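PDB 6W90: NTF2 fold protein loop-helix-loop design NT-9 from Synthetic construct, which is a computationally designed NTF2-fold protein of no known natural function, crystallised with a phospholipid, 1,2-distearoyl-sn-glycerophosphoethanolamine, in its pocket. Local coordinates for residues Arg70-Lys75 / Glu88-Gly93; Ser37-Ile42 / Lys108-Arg113; Gly45-Asp50 / Val123-Trp128. All blocks are in the same frame, centred on the assembly; numbering follows the deposited sequence. Where two conformers were deposited one is given.

Interaction 1: Arg70-Lys75 / Glu88-Gly93. With 3PE (1,2-Distearoyl-sn-glycerophosphoethanolamine), chain B.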
loop_
_atom_site.group_PDB
_atom_site.type_symbol
_atom_site.label_atom_id
_atom_site.label_comp_id
_atom_site.label_asym_id
_atom_site.label_seq_id
_atom_site.Cartn_x
_atom_site.Cartn_y
_atom_site.Cartn_z
ATOM N N ARG A 70 9.306 10.020 9.089
ATOM C CA ARG A 70 9.481 10.485 7.730
ATOM C C ARG A 70 9.018 9.409 6.781
ATOM O O ARG A 70 9.318 8.234 6.980
ATOM C CB ARG A 70 10.940 10.740 7.413
ATOM C CG ARG A 70 11.282 12.003 6.865
ATOM C CD ARG A 70 12.792 12.039 6.810
ATOM N NE ARG A 70 13.150 12.771 5.622
ATOM C CZ ARG A 70 13.503 14.050 5.619
ATOM N NH1 ARG A 70 13.573 14.742 6.752
ATOM N NH2 ARG A 70 13.786 14.630 4.466
ATOM N N VAL A 71 8.327 9.814 5.728
ATOM C CA VAL A 71 7.831 8.908 4.702
ATOM C C VAL A 71 8.120 9.598 3.376
ATOM O O VAL A 71 7.731 10.755 3.188
ATOM C CB VAL A 71 6.331 8.600 4.884
ATOM C CG1 VAL A 71 5.879 7.763 3.742
ATOM C CG2 VAL A 71 6.101 7.960 6.199
ATOM N N GLU A 72 8.821 8.913 2.470
ATOM C CA GLU A 72 9.174 9.508 1.190
ATOM C C GLU A 72 9.096 8.460 0.087
ATOM O O GLU A 72 9.583 7.343 0.263
ATOM C CB GLU A 72 10.608 10.067 1.183
ATOM C CG GLU A 72 10.998 10.962 2.330
ATOM C CD GLU A 72 12.443 11.418 2.216
ATOM O OE1 GLU A 72 12.877 11.719 1.081
ATOM O OE2 GLU A 72 13.140 11.450 3.256
ATOM N N ILE A 73 8.577 8.852 -1.074
ATOM C CA ILE A 73 8.585 7.998 -2.252
ATOM C C ILE A 73 9.969 8.066 -2.871
ATOM O O ILE A 73 10.427 9.148 -3.260
ATOM C CB ILE A 73 7.525 8.442 -3.263
ATOM C CG1 ILE A 73 6.134 8.375 -2.658
ATOM C CG2 ILE A 73 7.631 7.553 -4.474
ATOM C CD1 ILE A 73 5.086 8.986 -3.560
ATOM N N ARG A 74 10.622 6.917 -2.999
ATOM C CA ARG A 74 11.967 6.874 -3.540
ATOM C C ARG A 74 12.047 6.414 -4.981
ATOM O O ARG A 74 13.068 6.674 -5.636
ATOM C CB ARG A 74 12.864 5.928 -2.729
ATOM C CG ARG A 74 13.240 6.401 -1.321
ATOM C CD ARG A 74 14.097 7.665 -1.272
ATOM N NE ARG A 74 15.348 7.494 -2.010
ATOM C CZ ARG A 74 16.481 7.022 -1.495
ATOM N NH1 ARG A 74 16.548 6.675 -0.218
ATOM N NH2 ARG A 74 17.555 6.901 -2.266
ATOM N N LYS A 75 11.032 5.701 -5.465
ATOM C CA LYS A 75 11.031 5.189 -6.829
ATOM C C LYS A 75 9.594 5.016 -7.297
ATOM O O LYS A 75 8.765 4.456 -6.584
ATOM C CB LYS A 75 11.785 3.853 -6.892
ATOM C CG LYS A 75 11.791 3.141 -8.223
ATOM C CD LYS A 75 12.870 2.056 -8.199
ATOM C CE LYS A 75 12.318 0.697 -8.546
ATOM N NZ LYS A 75 12.234 0.509 -10.037
ATOM N N GLU A 88 10.186 4.899 1.331
ATOM C CA GLU A 88 11.096 4.770 2.455
ATOM C C GLU A 88 10.445 5.377 3.686
ATOM O O GLU A 88 9.866 6.462 3.627
ATOM C CB GLU A 88 12.393 5.444 2.070
ATOM C CG GLU A 88 13.479 5.447 3.036
ATOM C CD GLU A 88 14.637 6.161 2.388
ATOM O OE1 GLU A 88 15.215 5.537 1.470
ATOM O OE2 GLU A 88 14.894 7.345 2.735
ATOM N N LEU A 89 10.510 4.642 4.789
ATOM C CA LEU A 89 9.915 5.018 6.064
ATOM C C LEU A 89 11.044 5.064 7.069
ATOM O O LEU A 89 11.876 4.157 7.096
ATOM C CB LEU A 89 8.864 4.010 6.484
ATOM C CG LEU A 89 7.898 3.501 5.419
ATOM C CD1 LEU A 89 7.249 2.179 5.864
ATOM C CD2 LEU A 89 6.889 4.510 5.273
ATOM N N GLU A 90 11.121 6.141 7.833
ATOM C CA GLU A 90 12.238 6.310 8.726
ATOM C C GLU A 90 11.770 6.666 10.120
ATOM O O GLU A 90 10.813 7.417 10.302
ATOM C CB GLU A 90 13.156 7.428 8.304
ATOM C CG GLU A 90 13.715 7.375 6.933
ATOM C CD GLU A 90 14.715 8.496 6.737
ATOM O OE1 GLU A 90 14.548 9.278 5.773
ATOM O OE2 GLU A 90 15.638 8.607 7.583
ATOM N N SER A 91 12.518 6.177 11.098
ATOM C CA SER A 91 12.330 6.578 12.484
ATOM C C SER A 91 13.674 6.467 13.187
ATOM O O SER A 91 14.230 5.375 13.257
ATOM C CB SER A 91 11.301 5.689 13.170
ATOM O OG SER A 91 11.193 6.017 14.540
ATOM N N ASN A 92 14.197 7.576 13.681
ATOM C CA ASN A 92 15.408 7.606 14.490
ATOM C C ASN A 92 16.524 6.695 13.977
ATOM O O ASN A 92 17.043 5.838 14.684
ATOM C CB ASN A 92 15.064 7.263 15.937
ATOM C CG ASN A 92 16.187 7.525 16.868
ATOM O OD1 ASN A 92 16.967 8.471 16.704
ATOM N ND2 ASN A 92 16.301 6.678 17.871
ATOM N N GLY A 93 16.905 6.923 12.722
ATOM C CA GLY A 93 18.029 6.217 12.146
ATOM C C GLY A 93 17.729 4.811 11.671
ATOM O O GLY A 93 18.657 4.116 11.233
HETATM P P 3PE B . 12.340 -3.596 5.529
HETATM N N 3PE B . 12.192 -6.626 2.371
HETATM O O11 3PE B . 10.742 -3.195 5.514
HETATM O O12 3PE B . 13.171 -2.404 5.132
HETATM O O13 3PE B . 12.597 -4.742 4.354
HETATM O O14 3PE B . 12.783 -4.210 6.857
HETATM C C11 3PE B . 12.585 -4.349 3.005
HETATM C C12 3PE B . 13.072 -5.499 2.133
HETATM C C1 3PE B . 9.831 -4.179 5.920
HETATM C C2 3PE B . 8.412 -3.602 6.044
HETATM C C3 3PE B . 8.214 -2.689 4.831
HETATM O O31 3PE B . 6.866 -2.375 4.642
HETATM O O32 3PE B . 6.983 -1.179 6.535
HETATM C C31 3PE B . 6.308 -1.596 5.661
HETATM C C32 3PE B . 4.815 -1.294 5.631
HETATM C C33 3PE B . 4.414 -0.129 6.533
HETATM C C34 3PE B . 3.254 0.572 5.827
HETATM C C35 3PE B . 2.461 1.474 6.765
HETATM C C36 3PE B . 2.641 2.929 6.323
HETATM C C37 3PE B . 1.777 3.276 5.103
HETATM C C38 3PE B . 2.435 2.904 3.768
HETATM C C39 3PE B . 2.048 3.875 2.643
HETATM C C3A 3PE B . 0.573 3.743 2.242
HETATM C C3B 3PE B . 0.274 4.436 0.907
HETATM C C3C 3PE B . 0.152 3.399 -0.212
HETATM C C3D 3PE B . -0.448 4.008 -1.481
HETATM C C3E 3PE B . -0.352 2.985 -2.619
HETATM C C3F 3PE B . -0.506 3.671 -3.982
HETATM C C3G 3PE B . -0.333 2.658 -5.121
HETATM C C3H 3PE B . 0.173 3.284 -6.429
HETATM C C3I 3PE B . -0.923 4.002 -7.222
HETATM O O21 3PE B . 7.498 -4.661 6.042
HETATM O O22 3PE B . 6.687 -4.193 8.114
HETATM C C21 3PE B . 6.696 -4.931 7.176
HETATM C C22 3PE B . 5.838 -6.212 7.166
HETATM C C23 3PE B . 4.329 -5.931 7.096
HETATM C C24 3PE B . 3.868 -5.476 5.707
HETATM C C25 3PE B . 2.391 -5.047 5.692
HETATM C C26 3PE B . 2.181 -4.156 4.466
HETATM C C27 3PE B . 0.800 -3.498 4.423
HETATM C C28 3PE B . 0.693 -2.538 3.226
HETATM C C29 3PE B . 0.339 -3.196 1.879
HETATM C C2A 3PE B . -0.052 -2.146 0.819
HETATM C C2B 3PE B . -1.562 -2.008 0.619
HETATM C C2C 3PE B . -1.907 -0.689 -0.081
HETATM C C2D 3PE B . -3.282 -0.225 0.395
HETATM C C2E 3PE B . -3.802 0.971 -0.392
HETATM C C2F 3PE B . -3.271 2.277 0.192
#
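Val71 and Leu89 sit directly across from each other and lie side by side, CD2 of Leu89 resting against both methyls of the valine, 3.7 Å from Val71 CG2. The other leucine methyl, CD1, turns to the lipid and lies 3.4 Å from O32 of 3PE, the carbonyl oxygen of an acyl ester, so one side chain joins the sheet's apolar face to the head-group end of the pocket. With CG swung opposite the carbonyl carbon (chi1 -43°), Leu89 can send its two branches to these different partners. On the other face the groups are charged. Arg70 NE donates an almost straight bond to Glu72 OE2 at 2.7 Å, the oxygen lying in the guanidinium plane but approached from above the carboxylate plane. Glu90 runs alongside Arg70 and adds a long salt bridge from OE1 to NE, while its OE1 is only 3.6 Å from Glu72 OE2; the shared arginine charge beside them probably offsets that repulsion. Both faces belong to the antiparallel hairpin of strands 70-79 and 82-91, at the edge of the NTF2-type curved sheet. Arg70 with Glu90 and Glu72 with Glu88 are hydrogen-bonded pairs, each closed by two backbone bonds, and Val71 with Leu89 is the non-hydrogen-bonded pair between them. Further along, Arg74 and Lys75 together face Glu86 in a classic beta bulge. Arg74, bent at chi2 and chi3, brings NH1 to Glu88 OE1 in a salt bridge whose exact geometry is doubtful, the modelled separation being implausibly short. Lys95 of the next strand touches both Glu88 and Glu90, and helix 6-22 covers Val71 through Ile17 and Tyr21.

Interaction 2: Ser37-Ile42 / Lys108-Arg113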
loop_
_atom_site.group_PDB
_atom_site.type_symbol
_atom_site.label_atom_id
_atom_site.label_comp_id
_atom_site.label_asym_id
_atom_site.label_seq_id
_atom_site.Cartn_x
_atom_site.Cartn_y
_atom_site.Cartn_z
ATOM N N SER A 37 -9.706 -1.939 -6.769
ATOM C CA SER A 37 -10.747 -2.634 -7.509
ATOM C C SER A 37 -11.504 -3.601 -6.603
ATOM O O SER A 37 -10.923 -4.190 -5.682
ATOM C CB SER A 37 -10.120 -3.392 -8.680
ATOM O OG SER A 37 -11.072 -4.140 -9.422
ATOM N N PRO A 38 -12.804 -3.809 -6.870
ATOM C CA PRO A 38 -13.554 -4.831 -6.126
ATOM C C PRO A 38 -12.842 -6.172 -6.019
ATOM O O PRO A 38 -12.921 -6.827 -4.975
ATOM C CB PRO A 38 -14.855 -4.952 -6.938
ATOM C CG PRO A 38 -14.992 -3.677 -7.639
ATOM C CD PRO A 38 -13.616 -3.159 -7.917
ATOM N N ASP A 39 -12.148 -6.604 -7.071
ATOM C CA ASP A 39 -11.493 -7.902 -7.107
ATOM C C ASP A 39 -10.050 -7.841 -6.650
ATOM O O ASP A 39 -9.258 -8.723 -7.012
ATOM C CB ASP A 39 -11.541 -8.492 -8.525
ATOM C CG ASP A 39 -10.755 -7.656 -9.563
ATOM O OD1 ASP A 39 -10.492 -6.466 -9.320
ATOM O OD2 ASP A 39 -10.410 -8.182 -10.650
ATOM N N VAL A 40 -9.668 -6.789 -5.918
ATOM C CA VAL A 40 -8.258 -6.595 -5.624
ATOM C C VAL A 40 -7.710 -7.808 -4.875
ATOM O O VAL A 40 -8.363 -8.381 -3.991
ATOM C CB VAL A 40 -8.032 -5.299 -4.824
ATOM C CG1 VAL A 40 -8.640 -5.380 -3.453
ATOM C CG2 VAL A 40 -6.514 -5.015 -4.783
ATOM N N ARG A 41 -6.497 -8.196 -5.213
ATOM C CA ARG A 41 -5.741 -9.201 -4.471
ATOM C C ARG A 41 -4.447 -8.547 -4.009
ATOM O O ARG A 41 -3.726 -7.982 -4.832
ATOM C CB ARG A 41 -5.404 -10.418 -5.350
ATOM C CG ARG A 41 -6.557 -11.342 -5.655
ATOM C CD ARG A 41 -6.141 -12.537 -6.545
ATOM N NE ARG A 41 -5.044 -13.349 -5.998
ATOM C CZ ARG A 41 -5.180 -14.477 -5.290
ATOM N NH1 ARG A 41 -6.381 -14.970 -5.002
ATOM N NH2 ARG A 41 -4.096 -15.116 -4.855
ATOM N N ILE A 42 -4.127 -8.651 -2.718
ATOM C CA ILE A 42 -2.932 -8.034 -2.131
ATOM C C ILE A 42 -2.107 -9.189 -1.588
ATOM O O ILE A 42 -2.490 -9.824 -0.598
ATOM C CB ILE A 42 -3.290 -7.029 -1.034
ATOM C CG1 ILE A 42 -4.216 -5.962 -1.633
ATOM C CG2 ILE A 42 -2.074 -6.528 -0.374
ATOM C CD1 ILE A 42 -4.779 -5.019 -0.582
ATOM N N LYS A 108 -8.158 1.540 -11.363
ATOM C CA LYS A 108 -8.084 1.094 -9.983
ATOM C C LYS A 108 -7.039 -0.005 -9.857
ATOM O O LYS A 108 -6.635 -0.640 -10.833
ATOM C CB LYS A 108 -9.446 0.576 -9.508
ATOM C CG LYS A 108 -10.562 1.649 -9.503
ATOM C CD LYS A 108 -11.781 1.175 -8.705
ATOM C CE LYS A 108 -12.847 2.262 -8.674
ATOM N NZ LYS A 108 -14.058 1.846 -7.928
ATOM N N ILE A 109 -6.607 -0.250 -8.635
ATOM C CA ILE A 109 -5.636 -1.312 -8.387
ATOM C C ILE A 109 -6.301 -2.680 -8.314
ATOM O O ILE A 109 -7.121 -2.939 -7.423
ATOM C CB ILE A 109 -4.861 -1.027 -7.099
ATOM C CG1 ILE A 109 -4.187 0.331 -7.229
ATOM C CG2 ILE A 109 -3.820 -2.159 -6.797
ATOM C CD1 ILE A 109 -3.357 0.705 -6.015
ATOM N N LYS A 110 -5.865 -3.587 -9.189
ATOM C CA LYS A 110 -6.370 -4.959 -9.190
ATOM C C LYS A 110 -5.477 -5.939 -8.449
ATOM O O LYS A 110 -5.987 -6.907 -7.875
ATOM C CB LYS A 110 -6.558 -5.446 -10.631
ATOM C CG LYS A 110 -7.211 -6.839 -10.733
ATOM C CD LYS A 110 -7.657 -7.193 -12.147
ATOM C CE LYS A 110 -7.858 -8.701 -12.317
ATOM N NZ LYS A 110 -8.427 -8.998 -13.667
ATOM N N ARG A 111 -4.163 -5.715 -8.438
ATOM C CA ARG A 111 -3.225 -6.605 -7.762
ATOM C C ARG A 111 -2.139 -5.761 -7.120
ATOM O O ARG A 111 -1.651 -4.814 -7.743
ATOM C CB ARG A 111 -2.631 -7.603 -8.781
ATOM C CG ARG A 111 -2.062 -8.828 -8.194
ATOM C CD ARG A 111 -1.741 -9.830 -9.281
ATOM N NE ARG A 111 -0.830 -10.787 -8.700
ATOM C CZ ARG A 111 -0.019 -11.546 -9.404
ATOM N NH1 ARG A 111 -0.043 -11.469 -10.724
ATOM N NH2 ARG A 111 0.805 -12.376 -8.791
ATOM N N ILE A 112 -1.722 -6.137 -5.911
ATOM C CA ILE A 112 -0.561 -5.582 -5.219
ATOM C C ILE A 112 0.263 -6.779 -4.792
ATOM O O ILE A 112 -0.297 -7.747 -4.270
ATOM C CB ILE A 112 -0.915 -4.742 -3.978
ATOM C CG1 ILE A 112 -1.696 -3.514 -4.407
ATOM C CG2 ILE A 112 0.349 -4.422 -3.191
ATOM C CD1 ILE A 112 -2.274 -2.708 -3.299
ATOM N N ARG A 113 1.571 -6.727 -5.003
ATOM C CA ARG A 113 2.460 -7.799 -4.557
ATOM C C ARG A 113 3.631 -7.172 -3.821
ATOM O O ARG A 113 4.259 -6.248 -4.334
ATOM C CB ARG A 113 2.917 -8.647 -5.761
ATOM C CG ARG A 113 3.523 -10.010 -5.422
ATOM C CD ARG A 113 3.703 -10.916 -6.685
ATOM N NE ARG A 113 2.785 -12.059 -6.714
ATOM C CZ ARG A 113 3.148 -13.340 -6.807
ATOM N NH1 ARG A 113 2.226 -14.295 -6.819
ATOM N NH2 ARG A 113 4.425 -13.679 -6.897
HETATM O O HOH W 1 -6.759 -9.447 -8.902
#
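Val40 presses its CG2 methyl against the backbone carbonyl of Ile109, 3.4 Å from Ile109 O, with CB close to the same oxygen. The contact is a parallel strand pairing inside the mixed NTF2-fold sheet, where strand 40-44 runs beside strand 108-114. Arg41 N donates to Lys110 O at 3.0 Å, and Arg41 O accepts from Ile112 N at 2.9 Å, so Arg41 uses both backbone polar groups on the partner strand. The same Lys110 O also receives a CA-H...O contact from Val40 CA at 3.2 Å. Ile42 and Ile112 pair on the apolar face, side by side and pointing the same way, CG1 of Ile42 meeting CD1 of Ile112; Ile109 and Ile112 also touch the bound lipid. On the opposite face Arg41 and Arg111 carry like charges, and both form salt bridges with Glu43, which probably eases their repulsion. A type I turn from Ser37 to Val40 leads into the pairing, and Ser37 N donates a hydrogen bond to Ile109 O from above its carbonyl plane. On the other side of strand 108-114, toward strand 94-105, Lys110 and Arg111 both face Glu103 as a classic beta bulge. The extended Lys110 chain passes obliquely across the carboxylate of Asp39, whose CG stands between the backbone N and the carbonyl carbon (chi1 64°). Asp39 OD2 therefore meets the aliphatic chain at Lys110 CE and has only a long salt bridge to NZ. One water donates to both Asp39 O and Lys110 O, 2.8 Å from the latter.

Interaction 3: Gly45-Asp50 / Val123-Trp128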
loop_
_atom_site.group_PDB
_atom_site.type_symbol
_atom_site.label_atom_id
_atom_site.label_comp_id
_atom_site.label_asym_id
_atom_site.label_seq_id
_atom_site.Cartn_x
_atom_site.Cartn_y
_atom_site.Cartn_z
ATOM N N GLY A 45 4.017 -11.492 0.794
ATOM C CA GLY A 45 4.631 -12.798 0.861
ATOM C C GLY A 45 3.658 -13.855 0.372
ATOM O O GLY A 45 2.981 -13.666 -0.649
ATOM N N ASN A 46 3.574 -14.982 1.112
ATOM C CA ASN A 46 2.712 -16.143 0.816
ATOM C C ASN A 46 1.246 -15.918 1.204
ATOM O O ASN A 46 0.455 -16.856 1.075
ATOM C CB ASN A 46 3.188 -17.442 1.557
ATOM C CG ASN A 46 2.671 -18.798 0.901
ATOM O OD1 ASN A 46 2.328 -18.839 -0.294
ATOM N ND2 ASN A 46 2.635 -19.896 1.696
ATOM N N TYR A 47 0.884 -14.744 1.722
ATOM C CA TYR A 47 -0.435 -14.479 2.306
ATOM C C TYR A 47 -1.220 -13.549 1.410
ATOM O O TYR A 47 -0.731 -12.477 1.068
ATOM C CB TYR A 47 -0.286 -13.800 3.692
ATOM C CG TYR A 47 0.470 -14.672 4.673
ATOM C CD1 TYR A 47 1.859 -14.662 4.706
ATOM C CD2 TYR A 47 -0.195 -15.525 5.556
ATOM C CE1 TYR A 47 2.535 -15.475 5.551
ATOM C CE2 TYR A 47 0.518 -16.346 6.431
ATOM C CZ TYR A 47 1.877 -16.295 6.407
ATOM O OH TYR A 47 2.676 -17.105 7.186
ATOM N N THR A 48 -2.443 -13.934 1.092
ATOM C CA THR A 48 -3.298 -13.141 0.237
ATOM C C THR A 48 -4.387 -12.447 1.028
ATOM O O THR A 48 -5.104 -13.095 1.792
ATOM C CB THR A 48 -3.946 -14.021 -0.819
ATOM O OG1 THR A 48 -2.926 -14.590 -1.625
ATOM C CG2 THR A 48 -4.874 -13.149 -1.639
ATOM N N PHE A 49 -4.516 -11.148 0.820
ATOM C CA PHE A 49 -5.562 -10.313 1.405
ATOM C C PHE A 49 -6.452 -9.854 0.264
ATOM O O PHE A 49 -5.983 -9.640 -0.862
ATOM C CB PHE A 49 -4.980 -9.121 2.143
ATOM C CG PHE A 49 -4.067 -9.500 3.304
ATOM C CD1 PHE A 49 -2.774 -9.909 3.059
ATOM C CD2 PHE A 49 -4.530 -9.498 4.604
ATOM C CE1 PHE A 49 -1.954 -10.285 4.088
ATOM C CE2 PHE A 49 -3.706 -9.844 5.641
ATOM C CZ PHE A 49 -2.404 -10.207 5.385
ATOM N N ASP A 50 -7.742 -9.726 0.542
ATOM C CA ASP A 50 -8.653 -9.290 -0.514
ATOM C C ASP A 50 -9.766 -8.501 0.162
ATOM O O ASP A 50 -9.616 -8.049 1.294
ATOM C CB ASP A 50 -9.092 -10.490 -1.350
ATOM C CG ASP A 50 -9.693 -11.561 -0.528
ATOM O OD1 ASP A 50 -10.490 -11.237 0.361
ATOM O OD2 ASP A 50 -9.363 -12.733 -0.734
ATOM N N VAL A 123 4.581 -11.482 11.540
ATOM C CA VAL A 123 3.754 -10.288 11.522
ATOM C C VAL A 123 2.659 -10.417 10.476
ATOM O O VAL A 123 1.491 -10.098 10.728
ATOM C CB VAL A 123 4.630 -9.058 11.247
ATOM C CG1 VAL A 123 3.768 -7.865 11.053
ATOM C CG2 VAL A 123 5.566 -8.829 12.395
ATOM N N VAL A 124 3.030 -10.860 9.280
ATOM C CA VAL A 124 2.044 -10.965 8.218
ATOM C C VAL A 124 1.070 -12.091 8.520
ATOM O O VAL A 124 -0.127 -11.954 8.253
ATOM C CB VAL A 124 2.736 -11.174 6.865
ATOM C CG1 VAL A 124 1.706 -11.234 5.770
ATOM C CG2 VAL A 124 3.682 -10.004 6.553
ATOM N N GLN A 125 1.562 -13.227 9.029
ATOM C CA GLN A 125 0.647 -14.296 9.422
ATOM C C GLN A 125 -0.351 -13.815 10.467
ATOM O O GLN A 125 -1.545 -14.104 10.357
ATOM C CB GLN A 125 1.426 -15.498 9.946
ATOM C CG GLN A 125 0.513 -16.658 10.272
ATOM C CD GLN A 125 1.219 -17.952 10.344
ATOM O OE1 GLN A 125 0.691 -18.980 9.917
ATOM N NE2 GLN A 125 2.395 -17.947 10.939
ATOM N N ASN A 126 0.093 -13.067 11.477
ATOM C CA ASN A 126 -0.883 -12.564 12.434
ATOM C C ASN A 126 -1.910 -11.644 11.773
ATOM O O ASN A 126 -3.106 -11.706 12.091
ATOM C CB ASN A 126 -0.179 -11.811 13.556
ATOM C CG ASN A 126 0.556 -12.731 14.522
ATOM O OD1 ASN A 126 0.262 -13.926 14.637
ATOM N ND2 ASN A 126 1.525 -12.160 15.227
ATOM N N LEU A 127 -1.462 -10.766 10.859
ATOM C CA LEU A 127 -2.403 -9.896 10.159
ATOM C C LEU A 127 -3.421 -10.698 9.362
ATOM O O LEU A 127 -4.606 -10.343 9.318
ATOM C CB LEU A 127 -1.620 -8.971 9.234
ATOM C CG LEU A 127 -2.345 -7.803 8.601
ATOM C CD1 LEU A 127 -2.725 -6.833 9.690
ATOM C CD2 LEU A 127 -1.396 -7.210 7.598
ATOM N N TRP A 128 -2.976 -11.784 8.736
ATOM C CA TRP A 128 -3.868 -12.612 7.933
ATOM C C TRP A 128 -4.876 -13.344 8.783
ATOM O O TRP A 128 -6.015 -13.562 8.354
ATOM C CB TRP A 128 -3.031 -13.582 7.121
ATOM C CG TRP A 128 -3.758 -14.333 6.081
ATOM C CD1 TRP A 128 -4.059 -13.868 4.853
ATOM C CD2 TRP A 128 -4.276 -15.670 6.154
ATOM N NE1 TRP A 128 -4.717 -14.843 4.126
ATOM C CE2 TRP A 128 -4.891 -15.943 4.913
ATOM C CE3 TRP A 128 -4.290 -16.655 7.140
ATOM C CZ2 TRP A 128 -5.476 -17.163 4.619
ATOM C CZ3 TRP A 128 -4.899 -17.876 6.849
ATOM C CH2 TRP A 128 -5.505 -18.107 5.608
#
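Tyr47, Phe49 and Trp128 form an aromatic cluster where strand 47-49, at an edge of the sheet, is crossed by the C-terminal helix 121-129. Both ring pairs are edge-to-face. Tyr47 turns its edge to the indole face, with planes at 60° and CD2 lying 3.8 Å from Trp128 CG; the indole in turn presents its edge to the face of Phe49 at 84°, centroids 5.2 Å apart. Trp128 holds its CG opposite the backbone N (chi1 -170°), which brings the five-membered ring up against both strand residues. The apolar contacts extend this grip. Val124 CG1 touches Tyr47 CD1 at 3.6 Å, Gln125 CA makes an off-centre CH-pi contact over the tyrosine ring, and Leu127 CG packs on Phe49 CE2 at 3.8 Å. Phe57 of helix 54-64 also meets the Phe49 ring. A serine in place of Tyr47 would probably strip one face of the indole of its edge-on partner, cost Val124 CG1 its closer aromatic neighbour and open a gap beside Gln125. One polar link crosses the contact: Trp128 NE1 donates to Thr48 O at 2.9 Å, a bent bond with the oxygen in the indole plane and the donor above the carbonyl plane. Apolar packing thus dominates this joint, while that bond, together with the two ring contacts, probably restrains how the indole is turned against the strand.

All three contacts reach the same sheet. Interaction 1 pairs the outermost strand 70-79 with its neighbour; interaction 2 lies across the chain's centre from it, their centres about 24 Å apart and nearest atoms about 11 Å apart. Interaction 3, about 23 Å from interaction 1 between centres, packs the final helix against the opposite edge strand. Interactions 2 and 3 touch directly: Ile42 N lies 2.8 Å from Phe49 O, a probable backbone hydrogen bond between neighbouring strands. Each contact sends at least one side chain to the lipid. Leu89, Ile109 and Ile112 belong to its pocket, and the side chains of Ile109 and Val124 each come within about 4 Å of it.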